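Local coordinates for protein tryptophan--tRNA ligase (Campylobacter jejuni subsp. jejuni, PDB 3TZL) that probably catalyses the ATP-dependent attachment of tryptophan to its tRNA, as a homodimeric class I aminoacyl-tRNA synthetase, at residues Phe67-Ile72 and Arg281-Glu286; Ser205-Leu210 and Leu272-Phe277; Ser96-Met101 and Ala160-Asn165; Ala107-Asp112 and Phe125-Leu130. All coordinates share one frame; numbering follows the deposited sequence.

Contact 1 (Phe67-Ile72 and Arg281-Glu286); sequences FLSLGI and REKYNE
Ser69 OG lies at the edge of the Tyr284 ring, near its plane, and touches Tyr284 CB at 3.4 Å. Phe204 stacks on this ring from outside the two segments. The second flat group is the peptide carbonyl of Leu68. Gly71 N and Lys283 NZ approach its oxygen from opposite faces. Lys283 NZ donates to Leu68 O at 3.2 Å. It stands above the carbonyl plane, 60° out of it, so it does not use a lone-pair direction. The Lys283 chain reaches there because it is fully extended, with chi1 180° and every later torsion near 180°. On the way its CG passes Ser69 OG at 3.7 Å. Ser69 is buried, and its OG is hydrogen-bonded to Ala65 O, one turn earlier in its own helix. The backbones come close here, with the CA atoms of Ser69 and Tyr284 5.4 Å apart. Gly71 ends the first helix in a Schellman motif. The contact thus joins the C-terminal end of helix 53-70 to helix 278-289. Leu68 also packs on helix 291-320, and Leu70 packs on Tyr21 of helix 18-30.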
loop_
_atom_site.group_PDB
_atom_site.type_symbol
_atom_site.label_atom_id
_atom_site.label_comp_id
_atom_site.label_asym_id
_atom_site.label_seq_id
_atom_site.Cartn_x
_atom_site.Cartn_y
_atom_site.Cartn_z
ATOM N N PHE B 67 23.799 -12.660 2.764
ATOM C CA PHE B 67 24.430 -11.694 1.869
ATOM C C PHE B 67 25.579 -10.965 2.561
ATOM O O PHE B 67 26.623 -10.695 1.963
ATOM C CB PHE B 67 23.401 -10.746 1.248
ATOM C CG PHE B 67 22.509 -11.413 0.221
ATOM C CD1 PHE B 67 22.990 -11.725 -1.036
ATOM C CD2 PHE B 67 21.194 -11.719 0.517
ATOM C CE1 PHE B 67 22.170 -12.344 -1.984
ATOM C CE2 PHE B 67 20.374 -12.346 -0.408
ATOM C CZ PHE B 67 20.862 -12.654 -1.664
ATOM N N LEU B 68 25.393 -10.660 3.836
ATOM C CA LEU B 68 26.474 -10.096 4.621
ATOM C C LEU B 68 27.653 -11.060 4.656
ATOM O O LEU B 68 28.797 -10.662 4.413
ATOM C CB LEU B 68 25.985 -9.769 6.029
ATOM C CG LEU B 68 25.040 -8.575 6.052
ATOM C CD1 LEU B 68 24.432 -8.418 7.424
ATOM C CD2 LEU B 68 25.784 -7.319 5.659
ATOM N N SER B 69 27.370 -12.335 4.928
ATOM C CA SER B 69 28.429 -13.351 5.007
ATOM C C SER B 69 29.239 -13.512 3.727
ATOM O O SER B 69 30.433 -13.795 3.777
ATOM C CB SER B 69 27.839 -14.702 5.387
ATOM O OG SER B 69 27.336 -14.605 6.691
ATOM N N LEU B 70 28.583 -13.336 2.586
ATOM C CA LEU B 70 29.219 -13.559 1.296
ATOM C C LEU B 70 29.878 -12.288 0.736
ATOM O O LEU B 70 30.536 -12.338 -0.298
ATOM C CB LEU B 70 28.216 -14.158 0.311
ATOM C CG LEU B 70 27.777 -15.580 0.682
ATOM C CD1 LEU B 70 26.430 -15.922 0.048
ATOM C CD2 LEU B 70 28.827 -16.575 0.216
ATOM N N GLY B 71 29.711 -11.152 1.412
ATOM C CA GLY B 71 30.514 -9.987 1.066
ATOM C C GLY B 71 29.862 -8.616 1.019
ATOM O O GLY B 71 30.533 -7.607 0.781
ATOM N N ILE B 72 28.559 -8.548 1.229
ATOM C CA ILE B 72 27.946 -7.232 1.221
ATOM C C ILE B 72 28.532 -6.391 2.339
ATOM O O ILE B 72 28.566 -6.802 3.503
ATOM C CB ILE B 72 26.430 -7.288 1.318
ATOM C CG1 ILE B 72 25.860 -7.761 -0.016
ATOM C CG2 ILE B 72 25.888 -5.916 1.666
ATOM C CD1 ILE B 72 24.337 -7.646 -0.087
ATOM N N ARG B 281 30.443 -19.255 6.246
ATOM C CA ARG B 281 29.566 -20.107 7.051
ATOM C C ARG B 281 29.640 -19.768 8.540
ATOM O O ARG B 281 28.616 -19.714 9.220
ATOM C CB ARG B 281 29.937 -21.575 6.872
ATOM C CG ARG B 281 29.675 -22.127 5.508
ATOM C CD ARG B 281 30.066 -23.595 5.467
ATOM N NE ARG B 281 29.579 -24.240 4.262
ATOM C CZ ARG B 281 29.979 -25.437 3.849
ATOM N NH1 ARG B 281 29.473 -25.958 2.736
ATOM N NH2 ARG B 281 30.888 -26.106 4.551
ATOM N N GLU B 282 30.850 -19.545 9.049
ATOM C CA GLU B 282 31.021 -19.193 10.455
ATOM C C GLU B 282 30.385 -17.852 10.765
ATOM O O GLU B 282 29.759 -17.672 11.813
ATOM C CB GLU B 282 32.505 -19.145 10.836
ATOM C CG GLU B 282 33.201 -20.480 10.800
ATOM C CD GLU B 282 34.724 -20.357 10.965
ATOM O OE1 GLU B 282 35.224 -19.230 11.214
ATOM O OE2 GLU B 282 35.417 -21.394 10.839
ATOM N N LYS B 283 30.556 -16.902 9.851
ATOM C CA LYS B 283 29.952 -15.586 10.008
ATOM C C LYS B 283 28.410 -15.667 9.930
ATOM O O LYS B 283 27.683 -15.023 10.717
ATOM C CB LYS B 283 30.499 -14.639 8.946
ATOM C CG LYS B 283 29.929 -13.240 9.019
ATOM C CD LYS B 283 30.658 -12.345 8.035
ATOM C CE LYS B 283 29.977 -10.998 7.870
ATOM N NZ LYS B 283 30.737 -10.172 6.883
ATOM N N TYR B 284 27.927 -16.463 8.980
ATOM C CA TYR B 284 26.504 -16.698 8.796
ATOM C C TYR B 284 25.858 -17.223 10.076
ATOM O O TYR B 284 24.902 -16.630 10.593
ATOM C CB TYR B 284 26.322 -17.679 7.645
ATOM C CG TYR B 284 24.900 -18.123 7.353
ATOM C CD1 TYR B 284 24.021 -17.320 6.627
ATOM C CD2 TYR B 284 24.464 -19.384 7.736
ATOM C CE1 TYR B 284 22.719 -17.759 6.325
ATOM C CE2 TYR B 284 23.178 -19.828 7.449
ATOM C CZ TYR B 284 22.317 -19.017 6.742
ATOM O OH TYR B 284 21.056 -19.489 6.477
ATOM N N ASN B 285 26.399 -18.321 10.588
ATOM C CA ASN B 285 25.931 -18.915 11.832
ATOM C C ASN B 285 25.993 -17.984 13.033
ATOM O O ASN B 285 25.063 -17.959 13.840
ATOM C CB ASN B 285 26.697 -20.207 12.115
ATOM C CG ASN B 285 26.347 -21.301 11.125
ATOM O OD1 ASN B 285 25.166 -21.573 10.879
ATOM N ND2 ASN B 285 27.363 -21.915 10.528
ATOM N N GLU B 286 27.080 -17.227 13.150
ATOM C CA GLU B 286 27.207 -16.218 14.202
ATOM C C GLU B 286 26.085 -15.170 14.141
ATOM O O GLU B 286 25.497 -14.822 15.160
ATOM C CB GLU B 286 28.591 -15.547 14.145
ATOM C CG GLU B 286 28.781 -14.331 15.063
ATOM C CD GLU B 286 28.570 -12.982 14.348
ATOM O OE1 GLU B 286 29.004 -12.840 13.178
ATOM O OE2 GLU B 286 27.972 -12.060 14.959
#

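Contact 2 (Ser205-Leu210 and Leu272-Phe277); sequences SSEKTL and LVNAYF
Leu210 and Asn274 meet because their first torsions send the side chains past each other. Leu210 places CG opposite its backbone N (chi1 177°), and this carries its two methyls toward helix 262-276. Asn274 has CG opposite its own carbonyl carbon (chi1 -80°), which turns the amide toward Leu210 and Glu207. The two chains slide by in opposite directions. Leu210 CD2 comes within 3.2 Å of Asn274 OD1 and within 3.6 Å of Val273 CG1. One methyl therefore touches both an apolar branch and an amide. Glu207 adds its CG, 3.8 Å from Asn274 OD1, and its carboxylate plane is tilted from the amide plane. Helix 207-215 begins here, with Ser206 at the N-cap and its OG hydrogen-bonded to Thr209 OG1 at 3.0 Å. It is the first helix after the KMSKS motif (Lys192 to Ser196), and it packs on helix 262-276. The amide of Asn274 has two different partners. Its ND2 donates to a water at 3.0 Å, and that water in turn donates to Glu207 O at 2.9 Å, bridging the segments. Its OD1 probably accepts a hydrogen bond from Arg281 NH2 of helix 278-289. Arg281 also packs on Leu210, while Val273 lies against Phe242.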
loop_
_atom_site.group_PDB
_atom_site.type_symbol
_atom_site.label_atom_id
_atom_site.label_comp_id
_atom_site.label_asym_id
_atom_site.label_seq_id
_atom_site.Cartn_x
_atom_site.Cartn_y
_atom_site.Cartn_z
ATOM N N SER B 205 25.204 -25.360 4.083
ATOM C CA SER B 205 24.718 -26.645 4.546
ATOM C C SER B 205 25.697 -27.205 5.558
ATOM O O SER B 205 26.749 -26.621 5.804
ATOM C CB SER B 205 24.581 -27.597 3.361
ATOM O OG SER B 205 25.789 -27.651 2.615
ATOM N N SER B 206 25.346 -28.331 6.161
ATOM C CA SER B 206 26.280 -29.034 7.019
ATOM C C SER B 206 27.259 -29.747 6.122
ATOM O O SER B 206 26.952 -29.997 4.956
ATOM C CB SER B 206 25.545 -30.073 7.859
ATOM O OG SER B 206 24.926 -31.046 7.033
ATOM N N GLU B 207 28.422 -30.091 6.667
ATOM C CA GLU B 207 29.407 -30.879 5.941
ATOM C C GLU B 207 28.839 -32.200 5.446
ATOM O O GLU B 207 29.255 -32.703 4.404
ATOM C CB GLU B 207 30.627 -31.140 6.808
ATOM C CG GLU B 207 31.451 -29.894 7.075
ATOM C CD GLU B 207 32.805 -30.220 7.658
ATOM O OE1 GLU B 207 33.204 -31.403 7.580
ATOM O OE2 GLU B 207 33.464 -29.301 8.199
ATOM N N LYS B 208 27.880 -32.747 6.189
ATOM C CA LYS B 208 27.215 -33.988 5.807
ATOM C C LYS B 208 26.388 -33.793 4.541
ATOM O O LYS B 208 26.393 -34.632 3.640
ATOM C CB LYS B 208 26.313 -34.491 6.942
ATOM C CG LYS B 208 25.701 -35.873 6.684
ATOM C CD LYS B 208 24.590 -36.214 7.676
ATOM C CE LYS B 208 23.414 -35.247 7.547
ATOM N NZ LYS B 208 22.810 -35.249 6.178
ATOM N N THR B 209 25.672 -32.680 4.480
ATOM C CA THR B 209 24.832 -32.371 3.332
ATOM C C THR B 209 25.660 -32.048 2.084
ATOM O O THR B 209 25.290 -32.412 0.965
ATOM C CB THR B 209 23.881 -31.214 3.661
ATOM O OG1 THR B 209 23.036 -31.598 4.754
ATOM C CG2 THR B 209 23.030 -30.871 2.470
ATOM N N LEU B 210 26.788 -31.376 2.282
ATOM C CA LEU B 210 27.718 -31.092 1.188
ATOM C C LEU B 210 28.345 -32.388 0.643
ATOM O O LEU B 210 28.388 -32.609 -0.573
ATOM C CB LEU B 210 28.806 -30.111 1.655
ATOM C CG LEU B 210 29.882 -29.811 0.609
ATOM C CD1 LEU B 210 29.261 -29.108 -0.602
ATOM C CD2 LEU B 210 31.052 -29.011 1.188
ATOM N N LEU B 272 37.961 -28.404 -0.958
ATOM C CA LEU B 272 37.927 -27.099 -1.623
ATOM C C LEU B 272 36.712 -26.275 -1.210
ATOM O O LEU B 272 36.842 -25.114 -0.825
ATOM C CB LEU B 272 37.904 -27.267 -3.141
ATOM C CG LEU B 272 39.252 -27.541 -3.791
ATOM C CD1 LEU B 272 39.089 -27.641 -5.305
ATOM C CD2 LEU B 272 40.238 -26.437 -3.399
ATOM N N VAL B 273 35.528 -26.876 -1.305
ATOM C CA VAL B 273 34.306 -26.152 -0.984
ATOM C C VAL B 273 34.248 -25.765 0.501
ATOM O O VAL B 273 33.929 -24.627 0.835
ATOM C CB VAL B 273 33.044 -26.922 -1.431
ATOM C CG1 VAL B 273 31.759 -26.198 -0.980
ATOM C CG2 VAL B 273 33.054 -27.104 -2.960
ATOM N N ASN B 274 34.584 -26.699 1.389
ATOM C CA ASN B 274 34.545 -26.409 2.814
ATOM C C ASN B 274 35.501 -25.307 3.240
ATOM O O ASN B 274 35.188 -24.520 4.137
ATOM C CB ASN B 274 34.791 -27.674 3.647
ATOM C CG ASN B 274 33.548 -28.543 3.762
ATOM O OD1 ASN B 274 32.436 -28.028 3.888
ATOM N ND2 ASN B 274 33.729 -29.869 3.708
ATOM N N ALA B 275 36.662 -25.252 2.596
ATOM C CA ALA B 275 37.681 -24.278 2.965
ATOM C C ALA B 275 37.330 -22.911 2.398
ATOM O O ALA B 275 37.520 -21.897 3.057
ATOM C CB ALA B 275 39.069 -24.730 2.484
ATOM N N TYR B 276 36.806 -22.901 1.178
ATOM C CA TYR B 276 36.461 -21.671 0.490
ATOM C C TYR B 276 35.315 -20.924 1.201
ATOM O O TYR B 276 35.287 -19.694 1.231
ATOM C CB TYR B 276 36.087 -21.986 -0.958
ATOM C CG TYR B 276 35.840 -20.776 -1.833
ATOM C CD1 TYR B 276 34.602 -20.147 -1.849
ATOM C CD2 TYR B 276 36.837 -20.282 -2.667
ATOM C CE1 TYR B 276 34.364 -19.041 -2.656
ATOM C CE2 TYR B 276 36.614 -19.173 -3.484
ATOM C CZ TYR B 276 35.377 -18.561 -3.474
ATOM O OH TYR B 276 35.146 -17.469 -4.277
ATOM N N PHE B 277 34.377 -21.666 1.774
ATOM C CA PHE B 277 33.213 -21.031 2.393
ATOM C C PHE B 277 33.270 -21.029 3.910
ATOM O O PHE B 277 32.332 -20.584 4.577
ATOM C CB PHE B 277 31.923 -21.675 1.907
ATOM C CG PHE B 277 31.531 -21.246 0.516
ATOM C CD1 PHE B 277 31.254 -19.904 0.238
ATOM C CD2 PHE B 277 31.438 -22.167 -0.504
ATOM C CE1 PHE B 277 30.889 -19.496 -1.035
ATOM C CE2 PHE B 277 31.070 -21.773 -1.792
ATOM C CZ PHE B 277 30.792 -20.433 -2.055
HETATM O O HOH W 1 31.662 -31.958 2.948
#

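Contact 3 (Ser96-Met101 and Ala160-Asn165); sequences SQFTPM and ALKVNN
Val163 sets one methyl on the ring of Phe98. The conformation of Val163 explains which one. Its chi1 of 169° puts CG1 opposite the backbone N and CG2 opposite the carbonyl carbon, and CG2 is the branch that reaches the ring. It lies over one face, 3.7 Å from the ring centroid and 21° off the ring normal, a CH-pi contact. The methyl is displaced toward the rim, nearest the root of the ring, with Phe98 CG 3.5 Å away. The two side chains cross at about a right angle. Trp167, further along helix 150-167, meets the same ring edge-to-face. Lys162 approaches from the backbone side instead. Its chain is extended as far as CE, and chi4 (60°) turns NZ aside. CD lies 3.2 Å from Phe98 O, so the aliphatic part of the lysine rests on the carbonyl oxygen. Phe98 itself is the third residue of a type I turn from Ser96 to Thr99, closed by a weak bond from Thr99 N to Ser96 O. Ser96 OG bonds to His122 of the second subunit, and Phe98 also packs on Gln51 of that subunit. The contact is part of the Rossmann-fold catalytic domain of a class I synthetase. It joins the linker between helices 87-96 and 101-105 to helix 150-167, and that linker forms part of the dimer interface.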
loop_
_atom_site.group_PDB
_atom_site.type_symbol
_atom_site.label_atom_id
_atom_site.label_comp_id
_atom_site.label_asym_id
_atom_site.label_seq_id
_atom_site.Cartn_x
_atom_site.Cartn_y
_atom_site.Cartn_z
ATOM N N SER B 96 0.055 4.676 -7.125
ATOM C CA SER B 96 -1.097 3.968 -7.675
ATOM C C SER B 96 -2.027 4.931 -8.395
ATOM O O SER B 96 -2.720 4.548 -9.329
ATOM C CB SER B 96 -1.855 3.224 -6.589
ATOM O OG SER B 96 -1.118 2.094 -6.163
ATOM N N GLN B 97 -2.035 6.184 -7.956
ATOM C CA GLN B 97 -2.902 7.189 -8.547
ATOM C C GLN B 97 -2.413 7.571 -9.928
ATOM O O GLN B 97 -3.162 8.129 -10.723
ATOM C CB GLN B 97 -2.988 8.423 -7.640
ATOM C CG GLN B 97 -3.133 8.085 -6.139
ATOM C CD GLN B 97 -4.218 7.054 -5.853
ATOM O OE1 GLN B 97 -5.223 6.962 -6.566
ATOM N NE2 GLN B 97 -4.009 6.261 -4.813
ATOM N N PHE B 98 -1.149 7.259 -10.208
ATOM C CA PHE B 98 -0.544 7.564 -11.491
ATOM C C PHE B 98 -0.313 6.315 -12.318
ATOM O O PHE B 98 0.399 6.348 -13.313
ATOM C CB PHE B 98 0.791 8.274 -11.289
ATOM C CG PHE B 98 0.676 9.613 -10.625
ATOM C CD1 PHE B 98 0.508 10.775 -11.385
ATOM C CD2 PHE B 98 0.783 9.722 -9.247
ATOM C CE1 PHE B 98 0.428 12.016 -10.777
ATOM C CE2 PHE B 98 0.714 10.963 -8.623
ATOM C CZ PHE B 98 0.533 12.112 -9.391
ATOM N N THR B 99 -0.900 5.203 -11.910
ATOM C CA THR B 99 -0.700 3.955 -12.635
ATOM C C THR B 99 -1.982 3.554 -13.374
ATOM O O THR B 99 -2.960 3.189 -12.736
ATOM C CB THR B 99 -0.295 2.831 -11.654
ATOM O OG1 THR B 99 0.879 3.227 -10.934
ATOM C CG2 THR B 99 -0.014 1.508 -12.409
ATOM N N PRO B 100 -1.991 3.631 -14.714
ATOM C CA PRO B 100 -3.190 3.148 -15.418
ATOM C C PRO B 100 -3.301 1.632 -15.299
ATOM O O PRO B 100 -2.280 0.944 -15.351
ATOM C CB PRO B 100 -2.937 3.525 -16.896
ATOM C CG PRO B 100 -1.699 4.429 -16.891
ATOM C CD PRO B 100 -0.924 4.058 -15.644
HETATM N N MSE B 101 -4.525 1.134 -15.162
HETATM C CA MSE B 101 -4.798 -0.295 -15.044
HETATM C C MSE B 101 -4.143 -1.158 -16.124
HETATM O O MSE B 101 -3.596 -2.216 -15.813
HETATM C CB MSE B 101 -6.310 -0.546 -15.025
HETATM C CG MSE B 101 -6.961 -0.212 -13.697
HETATM SE SE MSE B 101 -6.332 -1.320 -12.191
HETATM C CE MSE B 101 -7.396 -2.900 -12.592
ATOM N N ALA B 160 6.926 7.049 -13.323
ATOM C CA ALA B 160 7.756 8.211 -13.026
ATOM C C ALA B 160 7.488 9.337 -14.021
ATOM O O ALA B 160 7.356 10.507 -13.639
ATOM C CB ALA B 160 9.229 7.826 -13.054
ATOM N N LEU B 161 7.422 8.973 -15.298
ATOM C CA LEU B 161 7.136 9.936 -16.350
ATOM C C LEU B 161 5.779 10.607 -16.149
ATOM O O LEU B 161 5.655 11.821 -16.300
ATOM C CB LEU B 161 7.220 9.271 -17.718
ATOM C CG LEU B 161 8.629 9.197 -18.309
ATOM C CD1 LEU B 161 8.704 8.155 -19.425
ATOM C CD2 LEU B 161 9.039 10.584 -18.824
ATOM N N LYS B 162 4.768 9.818 -15.799
ATOM C CA LYS B 162 3.453 10.370 -15.509
ATOM C C LYS B 162 3.513 11.336 -14.329
ATOM O O LYS B 162 2.959 12.435 -14.392
ATOM C CB LYS B 162 2.438 9.259 -15.246
ATOM C CG LYS B 162 0.988 9.701 -15.458
ATOM C CD LYS B 162 0.052 8.499 -15.634
ATOM C CE LYS B 162 -1.431 8.885 -15.594
ATOM N NZ LYS B 162 -1.791 9.836 -16.666
ATOM N N VAL B 163 4.209 10.938 -13.264
ATOM C CA VAL B 163 4.302 11.773 -12.073
ATOM C C VAL B 163 5.014 13.088 -12.387
ATOM O O VAL B 163 4.536 14.167 -12.020
ATOM C CB VAL B 163 4.999 11.040 -10.906
ATOM C CG1 VAL B 163 5.307 12.006 -9.787
ATOM C CG2 VAL B 163 4.130 9.875 -10.384
ATOM N N ASN B 164 6.141 12.987 -13.093
ATOM C CA ASN B 164 6.933 14.145 -13.467
ATOM C C ASN B 164 6.154 15.077 -14.383
ATOM O O ASN B 164 6.338 16.290 -14.346
ATOM C CB ASN B 164 8.234 13.729 -14.187
ATOM C CG ASN B 164 9.264 13.089 -13.254
ATOM O OD1 ASN B 164 9.104 13.070 -12.037
ATOM N ND2 ASN B 164 10.335 12.566 -13.838
ATOM N N ASN B 165 5.302 14.503 -15.224
ATOM C CA ASN B 165 4.471 15.311 -16.113
ATOM C C ASN B 165 3.482 16.161 -15.329
ATOM O O ASN B 165 3.114 17.250 -15.750
ATOM C CB ASN B 165 3.712 14.432 -17.104
ATOM C CG ASN B 165 4.412 14.323 -18.431
ATOM O OD1 ASN B 165 5.117 15.243 -18.853
ATOM N ND2 ASN B 165 4.223 13.193 -19.108
#

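Contact 4 (Ala107-Asp112 and Phe125-Leu130); sequences AHSYKD and FSYPVL
Phe125 and Tyr110 have the most surface buried here and form an edge-to-face (T-shaped) pair. The edge of Phe125 points at the face of Tyr110. The planes stand at 75°, with centroids 4.8 Å apart. Phe125 CD1 sits over the centre of the Tyr110 ring and comes within 3.6 Å of Tyr110 CE1. Both residues hold their rings opposite the backbone N, which lets the two rings meet. Beyond the pair, Tyr110 packs on Glu105 of the second subunit and Phe125 on Met101 of both subunits. Ser109 is third in buried area. Its OG takes the crowded position between backbone N and carbonyl carbon (chi1 41°), which brings it over toward Tyr127. Ser109 CB is 3.4 Å from Tyr127 OH. The hydroxyl of Ser109 is hydrogen-bonded to NE2 of His152, whose ring also meets that of Tyr127. Pro128 comes next to Ala107, with its CG 4.5 Å from Ala107 CB. Helix 122-137 is kinked here: Pro128 has no N-H to give, and Val129 N bonds to Ser126 O rather than four residues back. The same helix goes on to supply Met131, Asp134 and Ile135 to the tryptophan pocket. The side chain of Tyr127 itself lies about 4 Å from the bound tryptophan, and the contact joins helix 108-115 to the helix that lines the amino acid site.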
loop_
_atom_site.group_PDB
_atom_site.type_symbol
_atom_site.label_atom_id
_atom_site.label_comp_id
_atom_site.label_asym_id
_atom_site.label_seq_id
_atom_site.Cartn_x
_atom_site.Cartn_y
_atom_site.Cartn_z
ATOM N N ALA B 107 1.196 -6.867 -17.379
ATOM C CA ALA B 107 2.367 -7.436 -16.716
ATOM C C ALA B 107 2.327 -8.959 -16.848
ATOM O O ALA B 107 1.317 -9.597 -16.537
ATOM C CB ALA B 107 2.398 -7.025 -15.247
ATOM N N HIS B 108 3.415 -9.534 -17.343
ATOM C CA HIS B 108 3.452 -10.962 -17.603
ATOM C C HIS B 108 3.270 -11.760 -16.322
ATOM O O HIS B 108 2.610 -12.793 -16.319
ATOM C CB HIS B 108 4.752 -11.340 -18.307
ATOM C CG HIS B 108 4.796 -10.917 -19.741
ATOM N ND1 HIS B 108 3.941 -11.433 -20.695
ATOM C CD2 HIS B 108 5.584 -10.023 -20.384
ATOM C CE1 HIS B 108 4.204 -10.876 -21.864
ATOM N NE2 HIS B 108 5.196 -10.017 -21.703
ATOM N N SER B 109 3.815 -11.260 -15.228
ATOM C CA SER B 109 3.692 -11.937 -13.954
ATOM C C SER B 109 2.235 -12.139 -13.550
ATOM O O SER B 109 1.904 -13.105 -12.915
ATOM C CB SER B 109 4.480 -11.211 -12.857
ATOM O OG SER B 109 4.367 -9.798 -12.935
ATOM N N TYR B 110 1.365 -11.231 -13.946
ATOM C CA TYR B 110 -0.068 -11.368 -13.680
ATOM C C TYR B 110 -0.767 -12.132 -14.806
ATOM O O TYR B 110 -1.570 -13.028 -14.546
ATOM C CB TYR B 110 -0.717 -9.995 -13.473
ATOM C CG TYR B 110 -2.234 -10.003 -13.475
ATOM C CD1 TYR B 110 -2.948 -10.359 -12.337
ATOM C CD2 TYR B 110 -2.952 -9.630 -14.609
ATOM C CE1 TYR B 110 -4.332 -10.365 -12.328
ATOM C CE2 TYR B 110 -4.349 -9.622 -14.608
ATOM C CZ TYR B 110 -5.030 -9.994 -13.460
ATOM O OH TYR B 110 -6.415 -9.997 -13.442
ATOM N N LYS B 111 -0.454 -11.785 -16.053
ATOM C CA LYS B 111 -1.027 -12.498 -17.196
ATOM C C LYS B 111 -0.721 -13.995 -17.176
ATOM O O LYS B 111 -1.606 -14.803 -17.418
ATOM C CB LYS B 111 -0.568 -11.897 -18.532
ATOM C CG LYS B 111 -1.208 -10.568 -18.870
ATOM C CD LYS B 111 -1.935 -10.595 -20.213
ATOM C CE LYS B 111 -0.975 -10.744 -21.383
ATOM N NZ LYS B 111 -1.705 -10.827 -22.682
ATOM N N ASP B 112 0.520 -14.364 -16.891
ATOM C CA ASP B 112 0.895 -15.780 -16.905
ATOM C C ASP B 112 0.122 -16.605 -15.875
ATOM O O ASP B 112 -0.194 -17.771 -16.118
ATOM C CB ASP B 112 2.400 -15.959 -16.695
ATOM C CG ASP B 112 3.223 -15.329 -17.806
ATOM O OD1 ASP B 112 2.638 -14.976 -18.858
ATOM O OD2 ASP B 112 4.457 -15.195 -17.626
ATOM N N PHE B 125 -1.219 -8.696 -8.474
ATOM C CA PHE B 125 -1.537 -7.688 -9.475
ATOM C C PHE B 125 -0.808 -6.372 -9.193
ATOM O O PHE B 125 -0.329 -5.696 -10.111
ATOM C CB PHE B 125 -3.053 -7.451 -9.453
ATOM C CG PHE B 125 -3.550 -6.499 -10.500
ATOM C CD1 PHE B 125 -3.658 -6.894 -11.814
ATOM C CD2 PHE B 125 -3.950 -5.215 -10.156
ATOM C CE1 PHE B 125 -4.138 -6.017 -12.789
ATOM C CE2 PHE B 125 -4.425 -4.340 -11.115
ATOM C CZ PHE B 125 -4.520 -4.741 -12.433
ATOM N N SER B 126 -0.715 -6.022 -7.914
ATOM C CA SER B 126 -0.235 -4.707 -7.499
ATOM C C SER B 126 1.269 -4.619 -7.270
ATOM O O SER B 126 1.817 -3.524 -7.189
ATOM C CB SER B 126 -0.934 -4.278 -6.218
ATOM O OG SER B 126 -2.339 -4.328 -6.367
ATOM N N TYR B 127 1.949 -5.748 -7.148
ATOM C CA TYR B 127 3.365 -5.660 -6.793
ATOM C C TYR B 127 4.307 -4.879 -7.719
ATOM O O TYR B 127 5.289 -4.340 -7.233
ATOM C CB TYR B 127 3.943 -7.009 -6.370
ATOM C CG TYR B 127 4.633 -7.805 -7.440
ATOM C CD1 TYR B 127 5.962 -7.566 -7.778
ATOM C CD2 TYR B 127 3.972 -8.838 -8.071
ATOM C CE1 TYR B 127 6.597 -8.331 -8.754
ATOM C CE2 TYR B 127 4.592 -9.600 -9.045
ATOM C CZ TYR B 127 5.896 -9.347 -9.382
ATOM O OH TYR B 127 6.480 -10.141 -10.343
ATOM N N PRO B 128 4.021 -4.816 -9.041
ATOM C CA PRO B 128 4.835 -3.911 -9.865
ATOM C C PRO B 128 4.782 -2.456 -9.411
ATOM O O PRO B 128 5.750 -1.735 -9.651
ATOM C CB PRO B 128 4.190 -4.024 -11.251
ATOM C CG PRO B 128 3.601 -5.401 -11.268
ATOM C CD PRO B 128 3.113 -5.631 -9.874
ATOM N N VAL B 129 3.688 -2.029 -8.778
ATOM C CA VAL B 129 3.619 -0.663 -8.262
ATOM C C VAL B 129 4.504 -0.500 -7.018
ATOM O O VAL B 129 5.175 0.521 -6.852
ATOM C CB VAL B 129 2.162 -0.219 -7.933
ATOM C CG1 VAL B 129 2.134 1.262 -7.572
ATOM C CG2 VAL B 129 1.242 -0.465 -9.117
ATOM N N LEU B 130 4.514 -1.511 -6.150
ATOM C CA LEU B 130 5.308 -1.424 -4.938
ATOM C C LEU B 130 6.774 -1.437 -5.337
ATOM O O LEU B 130 7.589 -0.661 -4.818
ATOM C CB LEU B 130 4.991 -2.578 -3.981
ATOM C CG LEU B 130 5.897 -2.668 -2.734
ATOM C CD1 LEU B 130 5.921 -1.368 -1.929
ATOM C CD2 LEU B 130 5.439 -3.815 -1.871
#

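How the contacts relate
The four contacts form two groups on opposite sides of the chain's centre. Contacts 1 and 2 are 14 Å apart between centres and touch. Arg281 and Leu70 of contact 1 reach contact 2, where Leu70 packs on Phe277. Contacts 3 and 4 are 16 Å apart between centres and also touch, with Ser96 OG 3.6 Å from Val129 CG1. Both reach the second subunit. The groups are well separated: the nearest atoms of contacts 1 and 4 are about 17 Å apart. Contact 4 is close to the bound tryptophan, while the Tyr127 side chain is about 13 Å from the ADP. The Val273 side chain of contact 2 is about 9 Å from that of Met193 in the KMSKS motif.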